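Local structure of diacylglycerol lipase (Aspergillus oryzae, 5XK2) at residues Phe191-Gly196 with His220-Tyr225; Arg95-Asp100 with Pro209-Leu214. The protein probably hydrolyses the ester bonds of mono- and diacylglycerols as a class 3 lipase of the alpha/beta-hydrolase fold, here captured in a closed conformation. All coordinates share one frame; numbering follows the deposited sequence.

Both contacts involve the long connection between strands 198-203 and 224-227, and their segments alternate along the chain. Contact 1 fastens the end of that connection and the start of strand 224-227, residues 220-225, to helix 186-195; contact 2 sets the connection's middle, residues 209-214, against the short helix 94-98, probably the lid. The two centres lie about 21 Å apart, yet the contacts meet through H220 NE2 and P209 O, 2.7 Å from each other and probably hydrogen-bonded. Contact 2 is the one close to the likely Ser-His-Asp triad, S153, H268 and D206: the side chain of W97 lies near these residues without touching them. D206 precedes residues 209-214 by only a few positions.

Contact 1: residues Phe191-Gly196 with His220-Tyr225; sequences FITNQG and HISPEY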
ATOM      1  N   PHE A 191       4.687 -17.416  25.175  1.00  9.20           N
ATOM      2  CA  PHE A 191       5.586 -18.524  24.868  1.00 11.29           C
ATOM      3  C   PHE A 191       6.836 -18.057  24.115  1.00  9.81           C
ATOM      4  O   PHE A 191       7.963 -18.392  24.506  1.00 10.92           O
ATOM      5  CB  PHE A 191       4.830 -19.581  24.053  1.00 12.79           C
ATOM      6  CG  PHE A 191       5.656 -20.786  23.692  1.00 10.36           C
ATOM      7  CD1 PHE A 191       6.055 -21.692  24.660  1.00 15.68           C
ATOM      8  CD2 PHE A 191       6.010 -21.020  22.376  1.00 10.72           C
ATOM      9  CE1 PHE A 191       6.805 -22.818  24.317  1.00 20.30           C
ATOM     10  CE2 PHE A 191       6.768 -22.136  22.025  1.00 13.54           C
ATOM     11  CZ  PHE A 191       7.167 -23.031  22.991  1.00 14.69           C
ATOM     12  N   ILE A 192       6.642 -17.278  23.051  1.00  8.47           N
ATOM     13  CA  ILE A 192       7.779 -16.832  22.241  1.00  7.72           C
ATOM     14  C   ILE A 192       8.694 -15.924  23.064  1.00  7.19           C
ATOM     15  O   ILE A 192       9.912 -16.073  23.065  1.00 10.06           O
ATOM     16  CB  ILE A 192       7.305 -16.115  20.966  1.00  8.12           C
ATOM     17  CG1 ILE A 192       6.483 -17.087  20.103  1.00 12.35           C
ATOM     18  CG2 ILE A 192       8.514 -15.534  20.211  1.00 10.91           C
ATOM     19  CD1 ILE A 192       5.901 -16.446  18.845  1.00 10.80           C
ATOM     20  N   THR A 193       8.084 -14.989  23.789  1.00  8.86           N
ATOM     21  CA  THR A 193       8.822 -14.069  24.646  1.00  8.42           C
ATOM     22  C   THR A 193       9.741 -14.818  25.608  1.00  8.04           C
ATOM     23  O   THR A 193      10.911 -14.479  25.779  1.00  8.45           O
ATOM     24  CB  THR A 193       7.819 -13.183  25.436  1.00 10.52           C
ATOM     25  OG1 THR A 193       7.124 -12.353  24.501  1.00  8.98           O
ATOM     26  CG2 THR A 193       8.519 -12.310  26.500  1.00  9.53           C
ATOM     27  N   ASN A 194       9.204 -15.855  26.251  1.00  9.73           N
ATOM     28  CA  ASN A 194      10.002 -16.544  27.242  1.00  7.84           C
ATOM     29  C   ASN A 194      10.985 -17.556  26.651  1.00  9.43           C
ATOM     30  O   ASN A 194      11.807 -18.112  27.374  1.00 12.76           O
ATOM     31  CB  ASN A 194       9.075 -17.192  28.266  1.00  8.57           C
ATOM     32  CG  ASN A 194       8.499 -16.153  29.211  1.00 10.64           C
ATOM     33  OD1 ASN A 194       9.249 -15.467  29.877  1.00 16.30           O
ATOM     34  ND2 ASN A 194       7.183 -16.022  29.245  1.00 13.43           N
ATOM     35  N   GLN A 195      10.969 -17.727  25.332  1.00  9.63           N
ATOM     36  CA  GLN A 195      12.073 -18.431  24.673  1.00  8.26           C
ATOM     37  C   GLN A 195      13.352 -17.596  24.690  1.00 10.74           C
ATOM     38  O   GLN A 195      14.465 -18.128  24.567  1.00 13.00           O
ATOM     39  CB  GLN A 195      11.713 -18.770  23.219  1.00  8.67           C
ATOM     40  CG  GLN A 195      10.622 -19.813  23.064  1.00 10.15           C
ATOM     41  CD  GLN A 195      10.228 -20.010  21.601  1.00  9.65           C
ATOM     42  OE1 GLN A 195      10.168 -19.054  20.821  1.00  9.94           O
ATOM     43  NE2 GLN A 195       9.959 -21.258  21.230  1.00 10.81           N
ATOM     44  N   GLY A 196      13.197 -16.279  24.812  1.00  9.53           N
ATOM     45  CA  GLY A 196      14.332 -15.380  24.795  1.00  8.34           C
ATOM     46  C   GLY A 196      14.928 -15.174  23.413  1.00 11.39           C
ATOM     47  O   GLY A 196      14.438 -15.737  22.426  1.00 10.36           O
ATOM     48  N   HIS A 220       1.794  -8.475  21.181  1.00 10.14           N
ATOM     49  CA  HIS A 220       3.159  -8.517  20.635  1.00  8.53           C
ATOM     50  C   HIS A 220       4.082  -9.358  21.493  1.00 10.24           C
ATOM     51  O   HIS A 220       3.916  -9.456  22.717  1.00 10.57           O
ATOM     52  CB  HIS A 220       3.775  -7.103  20.544  1.00  9.31           C
ATOM     53  CG  HIS A 220       3.648  -6.440  19.212  1.00  7.57           C
ATOM     54  ND1 HIS A 220       4.186  -6.979  18.058  1.00 10.25           N
ATOM     55  CD2 HIS A 220       3.123  -5.240  18.857  1.00  9.00           C
ATOM     56  CE1 HIS A 220       3.962  -6.162  17.048  1.00  9.41           C
ATOM     57  NE2 HIS A 220       3.328  -5.088  17.504  1.00  7.71           N
ATOM     58  N   ILE A 221       5.076  -9.955  20.843  1.00  7.92           N
ATOM     59  CA  ILE A 221       6.245 -10.475  21.517  1.00  8.60           C
ATOM     60  C   ILE A 221       6.943  -9.334  22.245  1.00 10.48           C
ATOM     61  O   ILE A 221       7.014  -8.213  21.735  1.00  9.21           O
ATOM     62  CB  ILE A 221       7.201 -11.121  20.494  1.00  9.47           C
ATOM     63  CG1 ILE A 221       6.506 -12.315  19.843  1.00  9.10           C
ATOM     64  CG2 ILE A 221       8.532 -11.512  21.129  1.00 12.77           C
ATOM     65  CD1 ILE A 221       7.074 -12.650  18.441  1.00 11.59           C
ATOM     66  N   SER A 222       7.439  -9.619  23.444  1.00  9.26           N
ATOM     67  CA  SER A 222       8.143  -8.639  24.255  1.00  8.19           C
ATOM     68  C   SER A 222       9.628  -9.032  24.360  1.00  8.89           C
ATOM     69  O   SER A 222       9.962 -10.212  24.294  1.00  9.94           O
ATOM     70  CB  SER A 222       7.472  -8.574  25.642  1.00  9.97           C
ATOM     71  OG  SER A 222       8.271  -7.864  26.570  1.00 11.47           O
ATOM     72  N   PRO A 223      10.535  -8.052  24.509  1.00  7.88           N
ATOM     73  CA  PRO A 223      10.251  -6.611  24.588  1.00  9.63           C
ATOM     74  C   PRO A 223      10.166  -5.929  23.232  1.00 11.63           C
ATOM     75  O   PRO A 223      10.435  -6.525  22.191  1.00 13.50           O
ATOM     76  CB  PRO A 223      11.465  -6.066  25.360  1.00 12.25           C
ATOM     77  CG  PRO A 223      12.591  -6.972  24.921  1.00  9.70           C
ATOM     78  CD  PRO A 223      11.953  -8.348  24.770  1.00  9.17           C
ATOM     79  N   GLU A 224       9.835  -4.648  23.277  1.00  8.43           N
ATOM     80  CA  GLU A 224       9.832  -3.782  22.101  1.00  8.21           C
ATOM     81  C   GLU A 224      11.089  -2.935  22.127  1.00  9.67           C
ATOM     82  O   GLU A 224      11.367  -2.284  23.141  1.00 10.08           O
ATOM     83  CB  GLU A 224       8.586  -2.887  22.105  1.00  9.93           C
ATOM     84  CG  GLU A 224       8.572  -1.782  21.010  1.00 11.23           C
ATOM     85  CD  GLU A 224       7.373  -0.830  21.154  1.00 12.19           C
ATOM     86  OE1 GLU A 224       6.492  -1.064  22.007  1.00 14.45           O
ATOM     87  OE2 GLU A 224       7.314   0.171  20.420  1.00 11.45           O
ATOM     88  N   TYR A 225      11.833  -2.914  21.024  1.00  8.38           N
ATOM     89  CA  TYR A 225      12.939  -1.968  20.901  1.00  8.47           C
ATOM     90  C   TYR A 225      12.406  -0.831  20.078  1.00  7.93           C
ATOM     91  O   TYR A 225      12.322  -0.915  18.852  1.00  8.90           O
ATOM     92  CB  TYR A 225      14.168  -2.636  20.242  1.00  9.83           C
ATOM     93  CG  TYR A 225      14.821  -3.647  21.158  1.00  9.23           C
ATOM     94  CD1 TYR A 225      14.315  -4.944  21.284  1.00 10.24           C
ATOM     95  CD2 TYR A 225      15.916  -3.288  21.934  1.00 11.64           C
ATOM     96  CE1 TYR A 225      14.898  -5.851  22.144  1.00 11.17           C
ATOM     97  CE2 TYR A 225      16.498  -4.196  22.807  1.00 14.17           C
ATOM     98  CZ  TYR A 225      15.983  -5.479  22.897  1.00 15.73           C
ATOM     99  OH  TYR A 225      16.563  -6.403  23.771  1.00 13.78           O
TER
HETATM  100  O   HOH W   1      12.009 -11.803  24.656  1.00 11.99           O
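T193 and S222 make the polar part of this contact. The backbone N-H of S222 points almost straight at the T193 hydroxyl, with N to OG1 2.9 Å and an N-H...O angle of 179°. Because T193 OG1 stands beside its own backbone N (chi1 -66°), it also reaches back along the helix to bond A189 O; the hydroxyl thus accepts from the loop and donates to its own helix, which fixes its rotation. A second, water-mediated link runs between carbonyls: one water donates to T193 O at 3.1 Å and to S222 O at 2.6 Å. T193 O also receives the N-H of G196, where the chain leaves the helix with positive phi.

In the fold, helix 186-195 is the crossover between the parallel strands 173-178 and 198-203 of the central sheet, and residues 220-223 lead into the next parallel strand, 224-227. The contact therefore ties the crossover helix to the chain entering strand 224-227, the neighbour of 198-203 in the sheet, with S222, whose bond to P223 is cis, on the loop side.

The apolar part consists of I192 and I221, whose side chains meet at a slant. I192 CG2, the branch anti to the backbone N, meets I221 CD1 at 3.7 Å and I221 CG1 at 3.8 Å. Beside them the T193 methyl, CG2, rests 3.4 Å from S222 O, while I221 CG2 comes within 3.7 Å of T193 OG1. Helix 154-168 adds A164 and R167 against I192 and S160 against I221.

Contact 2: residues Arg95-Asp100 with Pro209-Leu214; sequences RNWVTD and PKLPLL
Helix 94-98 probably corresponds to the lid of the fungal class 3 lipases, the short helix that lies over the active site in the closed state, and through W97 and V98 it rests on L211 in the loop joining strands 198-203 and 224-227. The meeting is wholly apolar between these segments. W97 reaches across with the far end of its six-membered ring: CH2 lies 3.6 Å from L211 CB, and CZ3 is 4.0 Å from L211 CD1. The leucine lies oblique to the indole, whose benzo end bears on CB and on the CD1 methyl. With CG anti to the backbone N (chi1 180°), the indole extends from the helix toward the loop, which explains how it bridges backbones whose nearest CA atoms, those of V98 and L211, are 8.8 Å apart.

V98 comes at L211 from a different direction, the two side chains crossing at about a right angle. Its CG1 meets L211 CD1 at 3.8 Å, and that single leucine methyl is consequently touched by both W97 and V98. One residue further on, T99 OG1 donates to R95 O at 2.6 Å from above the carbonyl plane, tying the threonine side chain back to the carbonyl of R95.

On the loop side, the backbone of R182 hydrogen-bonds that of L211, and its NH1 bonds P212 O. On the dimer side of helix 94-98, R95 forms a salt bridge with D276 of the second subunit and a cation-pi contact with Y92 of that same chain. Around the indole stand F103, edge-to-face with W97 just ahead of strand 105-106, and F120 from helix 118-138, its ring inclined at about 45°.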
ATOM      1  N   ARG A  95      -1.469  -2.648   0.878  1.00 26.50           N
ATOM      2  CA  ARG A  95      -2.898  -2.521   0.624  1.00 24.65           C
ATOM      3  C   ARG A  95      -3.547  -3.902   0.469  1.00 25.47           C
ATOM      4  O   ARG A  95      -4.629  -4.129   0.991  1.00 29.09           O
ATOM      5  CB  ARG A  95      -3.176  -1.622  -0.598  1.00 27.06           C
ATOM      6  CG  ARG A  95      -2.815  -2.199  -1.959  1.00 36.16           C
ATOM      7  CD  ARG A  95      -3.174  -1.223  -3.087  1.00 34.78           C
ATOM      8  NE  ARG A  95      -4.616  -1.144  -3.323  1.00 35.26           N
ATOM      9  CZ  ARG A  95      -5.211  -0.221  -4.076  1.00 29.87           C
ATOM     10  NH1 ARG A  95      -4.497   0.717  -4.687  1.00 24.28           N
ATOM     11  NH2 ARG A  95      -6.529  -0.240  -4.228  1.00 35.45           N
ATOM     12  N   ASN A  96      -2.884  -4.842  -0.192  1.00 23.76           N
ATOM     13  CA  ASN A  96      -3.472  -6.168  -0.340  1.00 24.70           C
ATOM     14  C   ASN A  96      -3.549  -6.899   0.993  1.00 25.69           C
ATOM     15  O   ASN A  96      -4.490  -7.652   1.255  1.00 28.20           O
ATOM     16  CB  ASN A  96      -2.688  -6.990  -1.359  1.00 29.35           C
ATOM     17  CG  ASN A  96      -2.980  -6.563  -2.792  1.00 40.58           C
ATOM     18  OD1 ASN A  96      -3.751  -5.627  -3.031  1.00 41.98           O
ATOM     19  ND2 ASN A  96      -2.359  -7.241  -3.751  1.00 38.58           N
ATOM     20  N   TRP A  97      -2.564  -6.651   1.849  1.00 20.39           N
ATOM     21  CA  TRP A  97      -2.526  -7.274   3.164  1.00 19.63           C
ATOM     22  C   TRP A  97      -3.711  -6.822   4.029  1.00 20.63           C
ATOM     23  O   TRP A  97      -4.313  -7.623   4.745  1.00 19.97           O
ATOM     24  CB  TRP A  97      -1.198  -6.931   3.844  1.00 18.39           C
ATOM     25  CG  TRP A  97      -1.032  -7.500   5.192  1.00 20.17           C
ATOM     26  CD1 TRP A  97      -1.150  -8.807   5.545  1.00 21.42           C
ATOM     27  CD2 TRP A  97      -0.680  -6.787   6.389  1.00 22.80           C
ATOM     28  NE1 TRP A  97      -0.908  -8.954   6.889  1.00 22.50           N
ATOM     29  CE2 TRP A  97      -0.619  -7.730   7.430  1.00 22.45           C
ATOM     30  CE3 TRP A  97      -0.419  -5.441   6.679  1.00 23.51           C
ATOM     31  CZ2 TRP A  97      -0.315  -7.376   8.745  1.00 22.18           C
ATOM     32  CZ3 TRP A  97      -0.115  -5.091   7.989  1.00 21.40           C
ATOM     33  CH2 TRP A  97      -0.065  -6.054   9.003  1.00 23.33           C
ATOM     34  N   VAL A  98      -4.031  -5.530   3.976  1.00 21.02           N
ATOM     35  CA  VAL A  98      -5.084  -5.002   4.841  1.00 23.61           C
ATOM     36  C   VAL A  98      -6.481  -4.900   4.226  1.00 20.85           C
ATOM     37  O   VAL A  98      -7.444  -4.705   4.969  1.00 22.19           O
ATOM     38  CB  VAL A  98      -4.715  -3.583   5.379  1.00 22.12           C
ATOM     39  CG1 VAL A  98      -3.385  -3.614   6.120  1.00 20.23           C
ATOM     40  CG2 VAL A  98      -4.689  -2.554   4.255  1.00 21.27           C
ATOM     41  N   THR A  99      -6.616  -5.058   2.907  1.00 21.04           N
ATOM     42  CA  THR A  99      -7.883  -4.700   2.246  1.00 18.16           C
ATOM     43  C   THR A  99      -9.088  -5.523   2.731  1.00 25.97           C
ATOM     44  O   THR A  99     -10.192  -4.985   2.846  1.00 27.26           O
ATOM     45  CB  THR A  99      -7.751  -4.793   0.714  1.00 24.30           C
ATOM     46  OG1 THR A  99      -7.022  -3.651   0.248  1.00 29.42           O
ATOM     47  CG2 THR A  99      -9.116  -4.781   0.026  1.00 27.12           C
ATOM     48  N   ASP A 100      -8.883  -6.795   3.061  1.00 24.94           N
ATOM     49  CA  ASP A 100      -9.954  -7.610   3.653  1.00 29.44           C
ATOM     50  C   ASP A 100     -10.349  -7.185   5.075  1.00 27.41           C
ATOM     51  O   ASP A 100     -11.464  -7.467   5.530  1.00 28.23           O
ATOM     52  CB  ASP A 100      -9.543  -9.077   3.686  1.00 40.24           C
ATOM     53  CG  ASP A 100      -9.742  -9.765   2.362  1.00 53.56           C
ATOM     54  OD1 ASP A 100     -10.385  -9.173   1.469  1.00 51.11           O
ATOM     55  OD2 ASP A 100      -9.254 -10.905   2.216  1.00 63.67           O
ATOM     56  N   PRO A 209       3.332  -2.137  12.829  1.00 11.25           N
ATOM     57  CA  PRO A 209       3.326  -2.896  14.092  1.00  9.55           C
ATOM     58  C   PRO A 209       2.036  -2.758  14.903  1.00 13.47           C
ATOM     59  O   PRO A 209       1.963  -3.321  15.994  1.00 15.83           O
ATOM     60  CB  PRO A 209       4.539  -2.334  14.858  1.00  9.23           C
ATOM     61  CG  PRO A 209       5.465  -1.892  13.759  1.00  7.82           C
ATOM     62  CD  PRO A 209       4.510  -1.253  12.767  1.00 10.25           C
ATOM     63  N   LYS A 210       1.105  -1.906  14.475  1.00 11.44           N
ATOM     64  CA  LYS A 210      -0.175  -1.821  15.164  1.00 10.64           C
ATOM     65  C   LYS A 210      -1.224  -2.781  14.614  1.00 11.27           C
ATOM     66  O   LYS A 210      -2.373  -2.763  15.065  1.00 13.51           O
ATOM     67  CB  LYS A 210      -0.719  -0.396  15.093  1.00 10.89           C
ATOM     68  CG  LYS A 210       0.175   0.585  15.772  1.00 19.54           C
ATOM     69  CD  LYS A 210      -0.352   1.997  15.590  1.00 21.78           C
ATOM     70  CE  LYS A 210       0.744   2.967  15.782  1.00 20.88           C
ATOM     71  NZ  LYS A 210       0.221   4.344  15.666  1.00 14.60           N
ATOM     72  N   LEU A 211      -0.832  -3.589  13.634  1.00 11.42           N
ATOM     73  CA  LEU A 211      -1.739  -4.546  12.992  1.00 11.55           C
ATOM     74  C   LEU A 211      -1.198  -5.961  13.097  1.00 12.56           C
ATOM     75  O   LEU A 211       0.012  -6.164  13.123  1.00 13.43           O
ATOM     76  CB  LEU A 211      -1.944  -4.199  11.519  1.00 12.55           C
ATOM     77  CG  LEU A 211      -2.629  -2.860  11.250  1.00 16.71           C
ATOM     78  CD1 LEU A 211      -2.664  -2.633   9.756  1.00 20.89           C
ATOM     79  CD2 LEU A 211      -4.027  -2.848  11.854  1.00 21.42           C
ATOM     80  N   PRO A 212      -2.086  -6.960  13.206  1.00 11.70           N
ATOM     81  CA  PRO A 212      -3.527  -6.853  13.450  1.00 12.58           C
ATOM     82  C   PRO A 212      -3.812  -6.229  14.809  1.00 14.04           C
ATOM     83  O   PRO A 212      -2.902  -6.086  15.656  1.00 13.27           O
ATOM     84  CB  PRO A 212      -4.006  -8.321  13.422  1.00 14.15           C
ATOM     85  CG  PRO A 212      -2.926  -9.077  12.760  1.00 18.50           C
ATOM     86  CD  PRO A 212      -1.646  -8.358  13.055  1.00 16.34           C
ATOM     87  N   LEU A 213      -5.065  -5.843  15.004  1.00 16.05           N
ATOM     88  CA  LEU A 213      -5.480  -5.120  16.199  1.00 14.98           C
ATOM     89  C   LEU A 213      -5.471  -5.959  17.466  1.00 14.13           C
ATOM     90  O   LEU A 213      -5.656  -7.188  17.441  1.00 14.94           O
ATOM     91  CB  LEU A 213      -6.889  -4.563  16.015  1.00 15.85           C
ATOM     92  CG  LEU A 213      -7.145  -3.628  14.837  1.00 19.89           C
ATOM     93  CD1 LEU A 213      -8.595  -3.174  14.870  1.00 24.71           C
ATOM     94  CD2 LEU A 213      -6.224  -2.440  14.928  1.00 21.16           C
ATOM     95  N   LEU A 214      -5.294  -5.272  18.588  1.00 13.59           N
ATOM     96  CA  LEU A 214      -5.509  -5.872  19.891  1.00 12.86           C
ATOM     97  C   LEU A 214      -6.906  -6.481  19.985  1.00 16.13           C
ATOM     98  O   LEU A 214      -7.086  -7.544  20.579  1.00 17.72           O
ATOM     99  CB  LEU A 214      -5.330  -4.827  20.999  1.00 17.29           C
ATOM    100  CG  LEU A 214      -3.926  -4.243  21.060  1.00 14.91           C
ATOM    101  CD1 LEU A 214      -3.891  -2.992  21.938  1.00 17.73           C
ATOM    102  CD2 LEU A 214      -2.962  -5.313  21.569  1.00 12.65           C
TER